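Local coordinates for Lmo0325 protein (PDB 4RYK), which probably binds DNA as a transcriptional regulator of the Rgg type, joining a helix-turn-helix domain to an all-helical C-terminal domain, at residues E16-K21 with G40-K45; L23-V28 with I33-A38; I70-D73 with E78-S81; E163-S168 with R200-H205; K192-D197 with S234-S239. All coordinates share one frame; numbering follows the deposited sequence.

Read from the N terminus, the chain first closes a loop at contact 1, which brings the end of helix 10-20 to the end of helix 35-42. Contact 2 is nested inside that loop and joins helix 25-29 to the start of helix 35-42, touching contact 1 through Q25 and L23. Contact 3 follows in series as a short closure between the end of helix 64-71 and the loop leading to helix 82-91. Contacts 4 and 5 lie in the C-terminal helical domain and cross along the chain: helices 161-170 and 197-216 pair in the former, the ends of helices 176-193 and 220-235 in the latter, and R200 bonds to R194 between them.

Contact 1: E16-K21 with G40-K45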
# COMPACT_ATOMS: atom_id res chain seq x y z
N GLU A 16 18.44 15.91 -9.49
CA GLU A 16 19.06 15.52 -8.23
C GLU A 16 19.10 14.01 -8.11
O GLU A 16 20.11 13.42 -7.70
CB GLU A 16 18.29 16.17 -7.10
CG GLU A 16 18.50 15.55 -5.75
CD GLU A 16 17.70 16.25 -4.66
OE1 GLU A 16 17.26 15.57 -3.69
OE2 GLU A 16 17.52 17.50 -4.77
N ILE A 17 18.01 13.35 -8.49
CA ILE A 17 18.01 11.90 -8.43
C ILE A 17 18.99 11.28 -9.42
O ILE A 17 19.76 10.37 -9.08
CB ILE A 17 16.60 11.30 -8.67
CG1 ILE A 17 15.67 11.66 -7.50
CG2 ILE A 17 16.70 9.80 -8.76
CD1 ILE A 17 14.19 11.52 -7.86
N ARG A 18 18.94 11.77 -10.65
CA ARG A 18 19.88 11.37 -11.67
C ARG A 18 21.32 11.49 -11.18
O ARG A 18 22.11 10.52 -11.29
CB ARG A 18 19.68 12.20 -12.95
CG ARG A 18 20.72 11.93 -13.99
CD ARG A 18 20.52 12.74 -15.24
NE ARG A 18 20.81 14.16 -15.09
CZ ARG A 18 22.02 14.69 -14.97
NH1 ARG A 18 23.11 13.93 -14.91
NH2 ARG A 18 22.14 16.01 -14.88
N LEU A 19 21.66 12.64 -10.62
CA LEU A 19 22.99 12.83 -10.10
C LEU A 19 23.32 11.88 -8.96
O LEU A 19 24.46 11.36 -8.91
CB LEU A 19 23.24 14.28 -9.67
CG LEU A 19 23.29 15.22 -10.88
CD1 LEU A 19 23.16 16.67 -10.43
CD2 LEU A 19 24.61 15.03 -11.64
N SER A 20 22.37 11.58 -8.08
CA SER A 20 22.65 10.72 -6.91
C SER A 20 23.00 9.31 -7.44
O SER A 20 23.71 8.55 -6.80
CB SER A 20 21.44 10.65 -5.95
OG SER A 20 20.36 9.95 -6.59
N LYS A 21 22.50 8.97 -8.62
CA LYS A 21 22.74 7.62 -9.17
C LYS A 21 23.95 7.53 -10.09
O LYS A 21 24.27 6.44 -10.58
CB LYS A 21 21.48 7.14 -9.91
CG LYS A 21 20.29 6.93 -8.97
CD LYS A 21 19.16 6.23 -9.68
CE LYS A 21 17.87 6.17 -8.88
NZ LYS A 21 18.06 5.72 -7.48
N GLY A 40 16.94 22.43 -20.18
CA GLY A 40 15.85 23.28 -19.73
C GLY A 40 14.94 22.64 -18.71
O GLY A 40 14.62 23.25 -17.69
N PHE A 41 14.52 21.41 -18.98
CA PHE A 41 13.64 20.66 -18.06
C PHE A 41 14.29 20.56 -16.69
O PHE A 41 13.63 20.77 -15.69
CB PHE A 41 13.41 19.26 -18.63
CG PHE A 41 12.76 18.29 -17.70
CD1 PHE A 41 11.46 18.49 -17.23
CD2 PHE A 41 13.42 17.10 -17.36
CE1 PHE A 41 10.86 17.58 -16.40
CE2 PHE A 41 12.82 16.18 -16.53
CZ PHE A 41 11.53 16.43 -16.04
N GLU A 42 15.59 20.26 -16.64
CA GLU A 42 16.29 20.11 -15.35
C GLU A 42 16.48 21.42 -14.59
O GLU A 42 16.68 21.41 -13.39
CB GLU A 42 17.62 19.36 -15.53
CG GLU A 42 17.40 17.88 -15.86
CD GLU A 42 18.62 17.01 -15.60
OE1 GLU A 42 19.74 17.55 -15.49
OE2 GLU A 42 18.45 15.78 -15.47
N LYS A 43 16.36 22.55 -15.27
CA LYS A 43 16.34 23.87 -14.61
C LYS A 43 14.95 24.37 -14.32
O LYS A 43 14.79 25.49 -13.86
CB LYS A 43 17.02 24.91 -15.50
CG LYS A 43 18.45 24.51 -15.79
CD LYS A 43 19.18 25.55 -16.62
CE LYS A 43 20.68 25.26 -16.55
NZ LYS A 43 21.42 26.22 -17.40
N GLY A 44 13.94 23.58 -14.64
CA GLY A 44 12.57 24.03 -14.46
C GLY A 44 12.11 25.03 -15.50
O GLY A 44 11.19 25.79 -15.28
N LYS A 45 12.74 25.04 -16.65
CA LYS A 45 12.30 25.94 -17.67
C LYS A 45 11.36 25.33 -18.69
O LYS A 45 10.86 26.04 -19.54
CB LYS A 45 13.51 26.59 -18.34
CG LYS A 45 14.09 27.74 -17.51
CD LYS A 45 12.98 28.72 -17.14
CE LYS A 45 13.49 30.11 -16.77
NZ LYS A 45 13.53 30.24 -15.29
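R18 near the end of helix 10-20 faces E42 in the last turn of helix 35-42 with the backbones held well apart, CA of R18 lying 10.1 Å from CA of E42, and between these two segments the contact is made by the two side chains. They form a side-on, two-pronged salt bridge. NE of R18 donates to OE2 of E42 at 2.9 Å, and NH2 of R18 donates to OE1 of E42, also at 2.9 Å. Both bonds are nearly straight, both carboxylate oxygens offer their syn lone pairs, and the guanidinium and carboxylate planes lie only 10° apart. R18 leaves its helix with CG anti to the backbone N and then bends at chi3 (72°), which turns the NE edge of the guanidinium toward E42. CG of L19 rests over one face of that group, 3.9 Å above its plane. The pair is buried, and both groups have further partners nearby: NH1 of R18 bonds to O of L23, OE1 of E42 to NE2 of Q25 and OE2 of E42 to OH of Y29. Such a network would probably favour the charged forms of both residues. Just beyond E42 the helix closes in a Schellman motif, with G44 at positive phi and K45 N bonded to G40 O at 2.8 Å. A buried arginine-glutamate bridge from the first helix to the end of the probable recognition helix is consistent with the Cro/C1-type helix-turn-helix fold, as in the 434 repressor.

Contact 2: L23-V28 with I33-A38; sequences LTQKEV and ISRSYA. With GLC (alpha-D-glucopyranose), chain B.
The guanidinium of R35 receives CB of Q25 over one of its faces, CB lying 3.7 Å from R35 CZ, while N of K26 approaches it obliquely at 4.0 Å from R35 NH2. The Q25 amide is tilted 36° to the guanidinium, and although OE1 of Q25 comes within 3.2 Å of NH1 of R35, the angle is too poor for a hydrogen bond. A large part of the contact is the aliphatic root of Q25 lying against a flat cationic group. R35 gets there by folding back on itself: it bends at chi2 (75°) and again at chi3, so that the guanidinium turns from its own helix toward helix 25-29. On the Y37 ring, CD1 of I33 sits at the edge, in plane. Each helix start has a capping residue: T24 forms a capping box with E27, E27 N bonding to T24 OG1 at 3.0 Å and T24 N to E27 OE2 at 3.0 Å, whereas S34 caps through a weak bond from Y37 N to its OG. A glucose of the bound glycan lies beside this second start, its O5 3.6 Å from S34 N, and takes a hydrogen bond with G31 N. Helices 25-29 and 35-42 probably form the helix-turn-helix; V28 and I33 pack on I60 and L52 of helix 50-60, and A38 lies against Y29.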
# COMPACT_ATOMS: atom_id res chain seq x y z
N LEU A 23 24.18 8.95 -13.01
CA LEU A 23 23.73 8.82 -14.40
C LEU A 23 23.96 10.08 -15.19
O LEU A 23 23.86 11.21 -14.67
CB LEU A 23 22.24 8.46 -14.45
CG LEU A 23 21.90 7.12 -13.78
CD1 LEU A 23 20.41 7.00 -13.54
CD2 LEU A 23 22.41 5.93 -14.57
N THR A 24 24.28 9.90 -16.47
CA THR A 24 24.53 11.05 -17.34
C THR A 24 23.19 11.51 -17.94
O THR A 24 22.21 10.76 -17.92
CB THR A 24 25.51 10.72 -18.48
OG1 THR A 24 24.98 9.65 -19.27
CG2 THR A 24 26.85 10.27 -17.94
N GLN A 25 23.16 12.75 -18.43
CA GLN A 25 22.05 13.26 -19.19
C GLN A 25 21.90 12.48 -20.45
O GLN A 25 20.81 12.18 -20.87
CB GLN A 25 22.29 14.72 -19.55
CG GLN A 25 22.19 15.66 -18.35
CD GLN A 25 22.31 17.11 -18.73
OE1 GLN A 25 23.22 17.47 -19.44
NE2 GLN A 25 21.42 17.94 -18.24
N LYS A 26 23.02 12.17 -21.07
CA LYS A 26 22.98 11.35 -22.25
C LYS A 26 22.23 10.03 -22.03
O LYS A 26 21.39 9.64 -22.84
CB LYS A 26 24.37 11.07 -22.76
CG LYS A 26 24.34 10.41 -24.13
CD LYS A 26 25.68 9.78 -24.46
CE LYS A 26 25.65 9.14 -25.84
NZ LYS A 26 27.00 9.31 -26.44
N GLU A 27 22.51 9.31 -20.97
CA GLU A 27 21.81 8.05 -20.85
C GLU A 27 20.39 8.17 -20.32
O GLU A 27 19.57 7.30 -20.56
CB GLU A 27 22.64 7.05 -20.07
CG GLU A 27 22.62 7.15 -18.58
CD GLU A 27 23.84 6.43 -17.99
OE1 GLU A 27 23.90 5.17 -18.04
OE2 GLU A 27 24.73 7.13 -17.47
N VAL A 28 20.06 9.25 -19.64
CA VAL A 28 18.70 9.39 -19.16
C VAL A 28 17.75 9.86 -20.28
O VAL A 28 16.64 9.37 -20.40
CB VAL A 28 18.63 10.32 -17.95
CG1 VAL A 28 17.21 10.75 -17.71
CG2 VAL A 28 19.18 9.63 -16.72
N ILE A 33 13.95 13.08 -25.22
CA ILE A 33 13.98 14.48 -25.59
C ILE A 33 15.42 14.90 -25.87
O ILE A 33 16.36 14.27 -25.41
CB ILE A 33 13.46 15.38 -24.47
CG1 ILE A 33 14.20 15.08 -23.13
CG2 ILE A 33 11.96 15.21 -24.34
CD1 ILE A 33 13.90 16.05 -22.01
N SER A 34 15.55 16.02 -26.54
CA SER A 34 16.83 16.47 -26.99
C SER A 34 17.63 17.03 -25.85
O SER A 34 17.12 17.35 -24.76
CB SER A 34 16.65 17.57 -28.01
OG SER A 34 16.07 18.68 -27.36
N ARG A 35 18.90 17.18 -26.15
CA ARG A 35 19.85 17.65 -25.22
C ARG A 35 19.41 18.93 -24.56
O ARG A 35 19.33 19.01 -23.35
CB ARG A 35 21.20 17.86 -25.94
CG ARG A 35 22.30 18.51 -25.10
CD ARG A 35 22.94 17.59 -24.05
NE ARG A 35 22.17 16.36 -23.80
CZ ARG A 35 21.32 16.14 -22.79
NH1 ARG A 35 21.10 17.08 -21.86
NH2 ARG A 35 20.66 14.96 -22.74
N SER A 36 19.11 19.94 -25.34
CA SER A 36 18.83 21.23 -24.73
C SER A 36 17.47 21.25 -24.08
O SER A 36 17.25 21.99 -23.12
CB SER A 36 18.92 22.33 -25.76
OG SER A 36 18.16 21.96 -26.87
N TYR A 37 16.55 20.45 -24.58
CA TYR A 37 15.28 20.38 -23.93
C TYR A 37 15.50 19.80 -22.52
O TYR A 37 14.96 20.32 -21.54
CB TYR A 37 14.26 19.58 -24.74
CG TYR A 37 12.87 19.92 -24.29
CD1 TYR A 37 12.18 21.04 -24.80
CD2 TYR A 37 12.27 19.18 -23.29
CE1 TYR A 37 10.90 21.37 -24.32
CE2 TYR A 37 11.01 19.50 -22.81
CZ TYR A 37 10.33 20.58 -23.33
OH TYR A 37 9.09 20.80 -22.80
N ALA A 38 16.36 18.78 -22.43
CA ALA A 38 16.66 18.15 -21.15
C ALA A 38 17.31 19.14 -20.15
O ALA A 38 16.97 19.17 -18.97
CB ALA A 38 17.57 16.94 -21.39
C1 GLC B . 14.36 14.30 -30.17
C2 GLC B . 13.12 13.43 -30.46
C3 GLC B . 13.35 12.01 -29.99
C4 GLC B . 14.74 11.68 -30.48
C5 GLC B . 15.60 12.32 -29.38
C6 GLC B . 17.11 12.17 -29.54
O2 GLC B . 11.95 13.95 -29.82
O3 GLC B . 12.36 11.10 -30.46
O4 GLC B . 14.88 10.27 -30.71
O5 GLC B . 15.30 13.72 -29.25
O6 GLC B . 17.58 12.03 -28.19

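Contact 3: I70-D73 with E78-S81; sequences IYRD and EDDS
R72 and D79 meet across the inter-helix loop that joins helix 64-71 to helix 82-91, a loop whose two ends approach each other here. The electrostatic part is a salt bridge without a hydrogen bond. OD1 of D79 stands 3.4 Å from NH2 of R72, but it lies over the face of the guanidinium and toward its rim, so the attraction is between charges and not a directed bond. The two flat groups are close to parallel, 11° apart. Each charge also has a partner on the second subunit: R72 NH2 pairs with E54 of that subunit and D79 OD2 with its K58. The site is thus an alternating cluster of two acids and two bases across the dimer interface, which probably favours the ionised forms. D80, the next residue, bridges to R116 of its own chain. Van der Waals contact completes the closure. R72 is the first residue to leave helical geometry, and its CG stays anti to the carbonyl carbon (chi1 -48°), sending the chain across to the opposite backbone. There NE of R72 lies 4.2 Å from C of E78 and 3.8 Å from CA of D79, while CB of D79 is 3.6 Å from R72 NH2.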
# COMPACT_ATOMS: atom_id res chain seq x y z
N ILE A 70 8.67 11.39 -2.93
CA ILE A 70 9.89 12.20 -2.78
C ILE A 70 9.58 13.67 -3.02
O ILE A 70 9.92 14.52 -2.22
CB ILE A 70 10.99 11.76 -3.75
CG1 ILE A 70 11.35 10.32 -3.47
CG2 ILE A 70 12.25 12.65 -3.56
CD1 ILE A 70 12.20 9.65 -4.54
N TYR A 71 8.83 13.92 -4.07
CA TYR A 71 8.50 15.27 -4.53
C TYR A 71 7.71 16.06 -3.55
O TYR A 71 7.92 17.24 -3.46
CB TYR A 71 7.70 15.21 -5.82
CG TYR A 71 7.50 16.54 -6.45
CD1 TYR A 71 8.61 17.24 -6.93
CD2 TYR A 71 6.23 17.13 -6.56
CE1 TYR A 71 8.47 18.46 -7.52
CE2 TYR A 71 6.07 18.37 -7.17
CZ TYR A 71 7.21 19.02 -7.64
OH TYR A 71 7.18 20.24 -8.25
N ARG A 72 6.80 15.42 -2.82
CA ARG A 72 6.09 16.12 -1.73
C ARG A 72 6.91 16.11 -0.43
O ARG A 72 6.34 16.14 0.65
CB ARG A 72 4.75 15.48 -1.47
CG ARG A 72 3.99 15.26 -2.75
CD ARG A 72 2.51 15.41 -2.60
NE ARG A 72 1.83 15.35 -3.89
CZ ARG A 72 1.88 16.29 -4.85
NH1 ARG A 72 2.61 17.40 -4.73
NH2 ARG A 72 1.20 16.10 -5.98
N ASP A 73 8.23 16.06 -0.55
CA ASP A 73 9.12 16.04 0.59
C ASP A 73 8.76 14.92 1.59
O ASP A 73 8.54 15.14 2.79
CB ASP A 73 9.18 17.42 1.22
CG ASP A 73 10.28 17.53 2.22
OD1 ASP A 73 11.19 16.67 2.16
OD2 ASP A 73 10.25 18.47 3.06
N GLU A 78 -0.84 11.24 -1.61
CA GLU A 78 -1.84 12.01 -2.39
C GLU A 78 -1.61 13.55 -2.31
O GLU A 78 -1.28 14.12 -1.25
CB GLU A 78 -3.30 11.66 -1.98
CG GLU A 78 -3.79 10.24 -2.29
CD GLU A 78 -3.42 9.22 -1.21
OE1 GLU A 78 -3.89 9.45 -0.05
OE2 GLU A 78 -2.67 8.20 -1.49
N ASP A 79 -1.78 14.17 -3.47
CA ASP A 79 -1.92 15.63 -3.66
C ASP A 79 -3.03 16.22 -2.77
O ASP A 79 -2.81 17.10 -1.95
CB ASP A 79 -2.26 15.85 -5.16
CG ASP A 79 -2.05 17.29 -5.65
OD1 ASP A 79 -1.36 18.14 -5.00
OD2 ASP A 79 -2.60 17.53 -6.76
N ASP A 80 -4.22 15.66 -2.96
CA ASP A 80 -5.45 16.15 -2.35
C ASP A 80 -5.59 15.42 -1.03
O ASP A 80 -5.71 14.23 -0.98
CB ASP A 80 -6.60 15.87 -3.33
CG ASP A 80 -7.99 16.09 -2.75
OD1 ASP A 80 -8.16 16.41 -1.57
OD2 ASP A 80 -8.93 15.90 -3.53
N SER A 81 -5.48 16.14 0.07
CA SER A 81 -5.44 15.52 1.37
C SER A 81 -6.82 15.56 2.05
O SER A 81 -6.92 15.34 3.28
CB SER A 81 -4.41 16.26 2.21
OG SER A 81 -4.73 17.65 2.20

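Contact 4: E163-S168 with R200-H205; sequences EVRIFS and RLLFCH
V164 packs against L202 and F203 between two helices of the C-terminal domain, whose family belongs to the tetratricopeptide-like clan of stacked helices. Segments 163-168 and 200-205 run nearly parallel, at 17°, with their axes 10.8 Å apart, a spacing bridged wholly by side chains. The apolar contact centres on V164, whose CG1 is shared between L202 and F203 while CG2 meets F203. CG1 touches CD2 of L202 at 3.8 Å and lies over one face of the F203 ring, offset toward the rim. CG2 presses on CZ of F203 at 3.5 Å, the closest approach between the segments. L202 reaches across because its CG is anti to the backbone N (chi1 -177°), which aims the isobutyl group at the other helix. Helix 176-193, intervening in sequence, supports F203 through M186, S189 and Y193, and L206 lies against V164. Between these two segments there is no polar bond; within helix 161-170, OG of S168 donates to O of R165 at 3.0 Å, and that oxygen also accepts from N169. The remaining contact is aliphatic against charged. R165 crosses L202 at about a right angle, extended from CG to NE, and CD2 of L202 lies over one face of its guanidinium, 4.2 Å above the plane and toward the rim. CG of R165 touches both branches of L202, CD2 at 4.0 Å and CD1 at 4.1 Å.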
# COMPACT_ATOMS: atom_id res chain seq x y z
N GLU A 163 -16.22 7.43 -4.46
CA GLU A 163 -17.60 7.10 -4.11
C GLU A 163 -17.64 6.06 -3.04
O GLU A 163 -18.54 6.07 -2.20
CB GLU A 163 -18.37 6.64 -5.35
CG GLU A 163 -18.72 7.77 -6.31
CD GLU A 163 -17.51 8.21 -7.16
OE1 GLU A 163 -16.73 7.36 -7.62
OE2 GLU A 163 -17.31 9.43 -7.36
N VAL A 164 -16.65 5.17 -3.02
CA VAL A 164 -16.52 4.18 -1.94
C VAL A 164 -16.37 4.92 -0.60
O VAL A 164 -17.02 4.59 0.38
CB VAL A 164 -15.30 3.23 -2.14
CG1 VAL A 164 -15.22 2.28 -1.00
CG2 VAL A 164 -15.47 2.41 -3.40
N ARG A 165 -15.55 5.96 -0.58
CA ARG A 165 -15.40 6.75 0.66
C ARG A 165 -16.66 7.53 0.98
O ARG A 165 -17.06 7.62 2.12
CB ARG A 165 -14.26 7.73 0.47
CG ARG A 165 -12.93 7.04 0.44
CD ARG A 165 -11.96 7.98 -0.22
NE ARG A 165 -10.68 7.43 0.04
CZ ARG A 165 -9.71 7.23 -0.81
NH1 ARG A 165 -9.73 7.63 -2.13
NH2 ARG A 165 -8.65 6.67 -0.25
N ILE A 166 -17.31 8.09 -0.03
CA ILE A 166 -18.53 8.83 0.22
C ILE A 166 -19.59 7.90 0.82
O ILE A 166 -20.20 8.21 1.86
CB ILE A 166 -19.03 9.50 -1.06
CG1 ILE A 166 -18.15 10.71 -1.41
CG2 ILE A 166 -20.48 9.96 -0.86
CD1 ILE A 166 -18.30 11.17 -2.84
N PHE A 167 -19.76 6.73 0.19
CA PHE A 167 -20.74 5.75 0.59
C PHE A 167 -20.50 5.38 2.00
O PHE A 167 -21.45 5.28 2.80
CB PHE A 167 -20.61 4.49 -0.23
CG PHE A 167 -21.58 3.44 0.12
CD1 PHE A 167 -22.94 3.72 0.08
CD2 PHE A 167 -21.18 2.17 0.39
CE1 PHE A 167 -23.87 2.73 0.35
CE2 PHE A 167 -22.10 1.17 0.65
CZ PHE A 167 -23.43 1.45 0.65
N SER A 168 -19.25 5.18 2.35
CA SER A 168 -19.02 4.74 3.68
C SER A 168 -19.37 5.81 4.76
O SER A 168 -19.70 5.43 5.86
CB SER A 168 -17.61 4.21 3.84
OG SER A 168 -16.80 5.31 4.02
N ARG A 200 -7.74 -2.23 -1.75
CA ARG A 200 -8.06 -3.39 -0.95
C ARG A 200 -8.29 -3.06 0.52
O ARG A 200 -9.25 -3.53 1.13
CB ARG A 200 -6.99 -4.45 -1.15
CG ARG A 200 -7.03 -5.59 -0.17
CD ARG A 200 -6.14 -6.71 -0.64
NE ARG A 200 -4.74 -6.32 -0.69
CZ ARG A 200 -4.01 -6.29 -1.78
NH1 ARG A 200 -4.55 -6.52 -2.93
NH2 ARG A 200 -2.73 -5.95 -1.71
N LEU A 201 -7.46 -2.23 1.10
CA LEU A 201 -7.61 -1.93 2.51
C LEU A 201 -8.83 -1.03 2.78
O LEU A 201 -9.50 -1.17 3.80
CB LEU A 201 -6.35 -1.20 3.04
CG LEU A 201 -5.01 -1.99 2.93
CD1 LEU A 201 -3.81 -1.17 3.45
CD2 LEU A 201 -5.10 -3.31 3.69
N LEU A 202 -9.12 -0.12 1.88
CA LEU A 202 -10.37 0.67 1.97
C LEU A 202 -11.59 -0.22 1.89
O LEU A 202 -12.50 -0.09 2.68
CB LEU A 202 -10.39 1.64 0.84
CG LEU A 202 -11.60 2.57 0.83
CD1 LEU A 202 -11.54 3.54 2.00
CD2 LEU A 202 -11.63 3.33 -0.51
N PHE A 203 -11.62 -1.19 0.96
CA PHE A 203 -12.75 -2.10 0.97
C PHE A 203 -12.83 -2.93 2.25
O PHE A 203 -13.93 -3.13 2.77
CB PHE A 203 -12.76 -2.96 -0.29
CG PHE A 203 -13.24 -2.20 -1.48
CD1 PHE A 203 -14.58 -2.03 -1.71
CD2 PHE A 203 -12.36 -1.69 -2.37
CE1 PHE A 203 -15.03 -1.34 -2.81
CE2 PHE A 203 -12.81 -0.99 -3.47
CZ PHE A 203 -14.13 -0.81 -3.69
N CYS A 204 -11.70 -3.43 2.77
CA CYS A 204 -11.72 -4.18 4.02
C CYS A 204 -12.34 -3.41 5.14
O CYS A 204 -13.21 -3.90 5.85
CB CYS A 204 -10.32 -4.60 4.45
SG CYS A 204 -9.61 -5.96 3.46
N HIS A 205 -11.89 -2.18 5.30
CA HIS A 205 -12.42 -1.28 6.28
C HIS A 205 -13.94 -1.08 6.13
O HIS A 205 -14.69 -1.09 7.10
CB HIS A 205 -11.70 0.04 6.13
CG HIS A 205 -12.21 1.09 7.04
ND1 HIS A 205 -11.87 1.13 8.37
CD2 HIS A 205 -13.05 2.13 6.82
CE1 HIS A 205 -12.47 2.16 8.94
NE2 HIS A 205 -13.19 2.78 8.02

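Contact 5: K192-D197 with S234-S239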
# COMPACT_ATOMS: atom_id res chain seq x y z
N LYS A 192 -12.71 -5.03 -9.28
CA LYS A 192 -11.51 -4.46 -9.91
C LYS A 192 -10.45 -4.14 -8.86
O LYS A 192 -9.29 -4.56 -8.95
CB LYS A 192 -11.86 -3.13 -10.58
CG LYS A 192 -13.05 -3.14 -11.51
CD LYS A 192 -12.79 -4.10 -12.65
CE LYS A 192 -14.02 -4.29 -13.53
NZ LYS A 192 -14.24 -3.12 -14.43
N TYR A 193 -10.89 -3.45 -7.83
CA TYR A 193 -9.97 -2.81 -6.91
C TYR A 193 -9.39 -3.74 -5.84
O TYR A 193 -8.53 -3.31 -5.09
CB TYR A 193 -10.61 -1.60 -6.23
CG TYR A 193 -10.78 -0.38 -7.08
CD1 TYR A 193 -9.69 0.40 -7.41
CD2 TYR A 193 -12.04 0.05 -7.51
CE1 TYR A 193 -9.83 1.55 -8.18
CE2 TYR A 193 -12.19 1.22 -8.29
CZ TYR A 193 -11.08 1.96 -8.61
OH TYR A 193 -11.15 3.11 -9.36
N ARG A 194 -9.86 -4.97 -5.75
CA ARG A 194 -9.39 -5.84 -4.68
C ARG A 194 -7.94 -6.20 -4.92
O ARG A 194 -7.28 -6.61 -4.01
CB ARG A 194 -10.23 -7.11 -4.55
CG ARG A 194 -10.31 -7.97 -5.80
CD ARG A 194 -11.41 -9.02 -5.65
NE ARG A 194 -10.87 -10.13 -4.90
CZ ARG A 194 -10.85 -11.39 -5.29
NH1 ARG A 194 -11.41 -11.76 -6.44
NH2 ARG A 194 -10.29 -12.29 -4.50
N TYR A 195 -7.46 -6.08 -6.15
CA TYR A 195 -6.04 -6.27 -6.43
C TYR A 195 -5.21 -4.96 -6.34
O TYR A 195 -4.04 -4.93 -6.69
CB TYR A 195 -5.86 -6.99 -7.78
CG TYR A 195 -6.64 -8.31 -7.88
CD1 TYR A 195 -7.96 -8.32 -8.33
CD2 TYR A 195 -6.08 -9.53 -7.47
CE1 TYR A 195 -8.70 -9.50 -8.41
CE2 TYR A 195 -6.80 -10.72 -7.56
CZ TYR A 195 -8.12 -10.69 -8.03
OH TYR A 195 -8.90 -11.81 -8.11
N TYR A 196 -5.83 -3.87 -5.92
CA TYR A 196 -5.13 -2.62 -5.76
C TYR A 196 -4.74 -2.53 -4.26
O TYR A 196 -5.58 -2.62 -3.36
CB TYR A 196 -6.02 -1.46 -6.20
CG TYR A 196 -5.44 -0.06 -6.14
CD1 TYR A 196 -4.12 0.22 -6.51
CD2 TYR A 196 -6.24 1.01 -5.78
CE1 TYR A 196 -3.62 1.50 -6.44
CE2 TYR A 196 -5.75 2.28 -5.70
CZ TYR A 196 -4.45 2.53 -6.04
OH TYR A 196 -4.01 3.83 -5.96
N ASP A 197 -3.46 -2.45 -3.98
CA ASP A 197 -3.02 -2.42 -2.58
C ASP A 197 -3.80 -1.41 -1.77
O ASP A 197 -4.36 -1.77 -0.74
CB ASP A 197 -1.48 -2.26 -2.44
CG ASP A 197 -0.93 -0.99 -3.04
OD1 ASP A 197 -1.61 -0.15 -3.65
OD2 ASP A 197 0.28 -0.83 -2.91
N SER A 234 -9.65 -9.57 2.30
CA SER A 234 -8.47 -9.64 3.18
C SER A 234 -7.49 -10.77 2.79
O SER A 234 -6.33 -10.76 3.19
CB SER A 234 -8.90 -9.75 4.63
OG SER A 234 -9.54 -10.97 4.88
N GLU A 235 -7.96 -11.72 1.98
CA GLU A 235 -7.18 -12.86 1.58
C GLU A 235 -6.81 -12.82 0.13
O GLU A 235 -6.18 -13.72 -0.36
CB GLU A 235 -7.95 -14.14 1.85
CG GLU A 235 -8.04 -14.42 3.34
CD GLU A 235 -8.98 -15.57 3.66
OE1 GLU A 235 -9.17 -16.41 2.78
OE2 GLU A 235 -9.50 -15.65 4.78
N THR A 236 -7.11 -11.72 -0.51
CA THR A 236 -6.92 -11.56 -1.94
C THR A 236 -5.47 -11.68 -2.32
O THR A 236 -4.60 -11.04 -1.72
CB THR A 236 -7.50 -10.21 -2.44
OG1 THR A 236 -8.93 -10.31 -2.48
CG2 THR A 236 -7.03 -9.95 -3.84
N SER A 237 -5.24 -12.55 -3.28
CA SER A 237 -3.93 -12.86 -3.85
C SER A 237 -2.84 -13.16 -2.81
O SER A 237 -1.63 -12.86 -3.03
CB SER A 237 -3.52 -11.72 -4.78
OG SER A 237 -2.80 -10.77 -4.05
N GLY A 238 -3.28 -13.74 -1.68
CA GLY A 238 -2.41 -14.13 -0.54
C GLY A 238 -1.71 -12.95 0.13
O GLY A 238 -0.75 -13.13 0.85
N SER A 239 -2.24 -11.75 -0.09
CA SER A 239 -1.61 -10.49 0.36
C SER A 239 -1.11 -10.42 1.80
O SER A 239 -1.91 -10.63 2.82
CB SER A 239 -2.60 -9.30 0.19
OG SER A 239 -2.88 -9.09 -1.18
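The guanidinium of R194 meets T236 through its NE edge, with NE and NH2 both donating to OG1 of T236 at 3.1 Å. The oxygen lies near the guanidinium plane, and the two bonds are moderately bent (149° and 145°) because both N-H groups converge on one oxygen. CG of R194 sits between its backbone N and carbonyl carbon (chi1 57°), and a bend at chi3 brings the NE edge round. OG1 in turn donates back to O of E232. The threonine's other branch serves Y195: methyl CG2 of T236 makes a CH-pi contact over the ring face, 4.1 Å from its centroid. Y195 also lies against R194, its CZ 3.8 Å above one face of the guanidinium. These residues sit where helices 176-193 and 220-235 end in the tetratricopeptide-like C-terminal domain, so that two neighbouring inter-helix turns are joined. Further out, a type I turn from Y193 to Y196 presents R194 and Y195, and O of R194 is held by R200 NH1. On the other side O of T236 accepts from S239 N, S237 OG and S239 OG, the last at 2.7 Å. The outer flank belongs to the dimer: Y196 stacks on F69 of the second subunit.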